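Gram-negative insecticidal protein (Chromobacterium piscinae, PDB 6FBM) is an insecticidal toxin of the MACPF and beta-tripod families that probably acts by forming pores in target membranes. Local coordinates at residues A[260-263]-A[264-268]. Numbering follows the deposited sequence.
Sequences SQWA and ESLLD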
ATOM      1  N   SER A 260      -9.578  -3.970 -21.685  1.00 20.89           N
ATOM      2  CA  SER A 260      -9.462  -2.556 -21.337  1.00 22.37           C
ATOM      3  C   SER A 260      -8.574  -2.369 -20.100  1.00 23.08           C
ATOM      4  O   SER A 260      -7.912  -1.342 -19.979  1.00 24.71           O
ATOM      5  CB  SER A 260     -10.819  -1.886 -21.131  1.00 22.78           C
ATOM      6  OG  SER A 260     -11.319  -2.332 -19.909  1.00 23.67           O
ATOM      7  N   GLN A 261      -8.538  -3.351 -19.203  1.00 24.13           N
ATOM      8  CA  GLN A 261      -7.599  -3.295 -18.081  1.00 25.60           C
ATOM      9  C   GLN A 261      -6.146  -3.403 -18.542  1.00 24.40           C
ATOM     10  O   GLN A 261      -5.287  -2.692 -18.044  1.00 26.65           O
ATOM     11  CB  GLN A 261      -7.876  -4.402 -17.053  1.00 27.59           C
ATOM     12  CG  GLN A 261      -8.973  -4.112 -16.054  1.00 29.17           C
ATOM     13  CD  GLN A 261      -9.250  -5.314 -15.162  1.00 31.44           C
ATOM     14  OE1 GLN A 261      -8.341  -6.022 -14.740  1.00 33.69           O
ATOM     15  NE2 GLN A 261     -10.523  -5.520 -14.848  1.00 34.96           N
ATOM     16  N   TRP A 262      -5.885  -4.322 -19.468  1.00 22.42           N
ATOM     17  CA  TRP A 262      -4.569  -4.479 -20.083  1.00 20.52           C
ATOM     18  C   TRP A 262      -4.193  -3.201 -20.843  1.00 19.52           C
ATOM     19  O   TRP A 262      -3.120  -2.683 -20.663  1.00 19.92           O
ATOM     20  CB  TRP A 262      -4.549  -5.722 -20.986  1.00 19.46           C
ATOM     21  CG  TRP A 262      -3.283  -5.934 -21.706  1.00 17.90           C
ATOM     22  CD1 TRP A 262      -2.217  -6.665 -21.276  1.00 17.02           C
ATOM     23  CD2 TRP A 262      -2.949  -5.435 -22.983  1.00 16.56           C
ATOM     24  NE1 TRP A 262      -1.226  -6.642 -22.224  1.00 16.38           N
ATOM     25  CE2 TRP A 262      -1.654  -5.889 -23.280  1.00 16.10           C
ATOM     26  CE3 TRP A 262      -3.615  -4.641 -23.903  1.00 16.30           C
ATOM     27  CZ2 TRP A 262      -1.000  -5.561 -24.464  1.00 16.44           C
ATOM     28  CZ3 TRP A 262      -2.956  -4.312 -25.111  1.00 16.43           C
ATOM     29  CH2 TRP A 262      -1.668  -4.777 -25.368  1.00 16.46           C
ATOM     30  N   ALA A 263      -5.106  -2.667 -21.627  1.00 19.52           N
ATOM     31  CA  ALA A 263      -4.860  -1.438 -22.400  1.00 20.79           C
ATOM     32  C   ALA A 263      -4.556  -0.224 -21.542  1.00 21.85           C
ATOM     33  O   ALA A 263      -3.611   0.516 -21.850  1.00 21.41           O
ATOM     34  CB  ALA A 263      -6.017  -1.131 -23.328  1.00 20.27           C
ATOM     35  N   GLU A 264      -5.332   0.001 -20.482  1.00 23.90           N
ATOM     36  CA  GLU A 264      -5.066   1.131 -19.574  1.00 26.79           C
ATOM     37  C   GLU A 264      -3.833   0.884 -18.668  1.00 24.77           C
ATOM     38  O   GLU A 264      -3.256   1.823 -18.158  1.00 26.97           O
ATOM     39  CB  GLU A 264      -6.322   1.518 -18.769  1.00 30.85           C
ATOM     40  CG  GLU A 264      -6.692   0.569 -17.617  1.00 36.94           C
ATOM     41  CD  GLU A 264      -8.100   0.780 -17.033  1.00 43.07           C
ATOM     42  OE1 GLU A 264      -8.705  -0.234 -16.582  1.00 43.40           O
ATOM     43  OE2 GLU A 264      -8.585   1.947 -17.034  1.00 46.61           O
ATOM     44  N   SER A 265      -3.428  -0.370 -18.488  1.00 21.71           N
ATOM     45  CA  SER A 265      -2.222  -0.701 -17.737  1.00 20.77           C
ATOM     46  C   SER A 265      -0.904  -0.411 -18.483  1.00 20.16           C
ATOM     47  O   SER A 265       0.161  -0.459 -17.882  1.00 22.86           O
ATOM     48  CB  SER A 265      -2.205  -2.192 -17.355  1.00 21.58           C
ATOM     49  OG  SER A 265      -1.636  -3.023 -18.387  1.00 21.58           O
ATOM     50  N   LEU A 266      -0.950  -0.155 -19.787  1.00 18.11           N
ATOM     51  CA  LEU A 266       0.266  -0.177 -20.595  1.00 16.29           C
ATOM     52  C   LEU A 266       1.348   0.757 -20.126  1.00 15.42           C
ATOM     53  O   LEU A 266       2.524   0.402 -20.151  1.00 15.21           O
ATOM     54  CB  LEU A 266      -0.043   0.082 -22.066  1.00 16.16           C
ATOM     55  CG  LEU A 266      -0.845  -1.036 -22.708  1.00 16.34           C
ATOM     56  CD1 LEU A 266      -1.195  -0.610 -24.106  1.00 16.35           C
ATOM     57  CD2 LEU A 266      -0.086  -2.340 -22.668  1.00 16.11           C
ATOM     58  N   LEU A 267       0.963   1.934 -19.623  1.00 15.15           N
ATOM     59  CA  LEU A 267       1.968   2.873 -19.153  1.00 15.29           C
ATOM     60  C   LEU A 267       2.826   2.357 -18.028  1.00 15.34           C
ATOM     61  O   LEU A 267       4.001   2.704 -17.918  1.00 17.84           O
ATOM     62  CB  LEU A 267       1.359   4.214 -18.786  1.00 15.64           C
ATOM     63  CG  LEU A 267       2.356   5.417 -18.702  1.00 15.75           C
ATOM     64  CD1 LEU A 267       3.221   5.614 -19.940  1.00 14.49           C
ATOM     65  CD2 LEU A 267       1.559   6.676 -18.410  1.00 16.25           C
ATOM     66  N   ASP A 268       2.261   1.527 -17.193  1.00 15.04           N
ATOM     67  CA  ASP A 268       2.951   0.998 -16.021  1.00 15.04           C
ATOM     68  C   ASP A 268       3.680  -0.296 -16.357  1.00 15.05           C
ATOM     69  O   ASP A 268       4.564  -0.730 -15.615  1.00 15.85           O
ATOM     70  CB  ASP A 268       1.974   0.747 -14.862  1.00 14.90           C
ATOM     71  CG  ASP A 268       1.089   1.959 -14.540  1.00 15.18           C
ATOM     72  OD1 ASP A 268       1.685   2.993 -14.294  1.00 15.34           O
ATOM     73  OD2 ASP A 268      -0.161   1.906 -14.539  1.00 14.65           O
TER
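Leu266 lays its CD2 methyl over one face of the Trp262 indole, one turn earlier on helix 255-269. The CH-pi evidence is direct: CD2 lies 3.9 Å from the centroid of the six-membered ring of Trp262 and only 13° off its normal. With CG swung opposite the backbone N (chi1 177°), the Trp262 ring is carried alongside the next turn, where the methyl sits above its plane, offset toward the rim, with CD2 3.8 Å from CZ2 of the indole. The same indole donates NE1 to Gly240 O and meets the ring of His128 edge-to-face. Leu266 also touches His128, so both side chains lie at the interface of the helix with strand 120-134, within the MACPF domain.

The backbone bonds record how the helix changes along this stretch. Glu264 N to Ser260 O, at 3.0 Å and 164°, is a regular i to i+4 bond. Ser265 N makes two weak bonds, to Gln261 O at 3.0 Å and to Trp262 O at 3.2 Å, and Leu266 N makes a weak i to i+3 bond to Ala263 O at 3.4 Å. The i+4 pattern gives way to weak i+3 pairing just before the kink at Leu267 and Asp268, and Asp268 N to Ser265 O continues the i+3 spacing.

Among polar side chains, Ser265 OG reaches back to Trp262 O at 2.7 Å, its first torsion placing the hydroxyl between its own N and C. The first torsion of Glu264 turns its otherwise extended side chain back along the helix, CG beside Ser260 O and OE1 3.9 Å from Gln261 CG.

Trp262 O thus accepts a hydroxyl bond alongside a weak amide one, at a place where the regular helix bonding lapses. Ser265 OG, donating to that carbonyl and accepting from Lys242 N, is used both ways and links the helix to the chain just after strand 232-239.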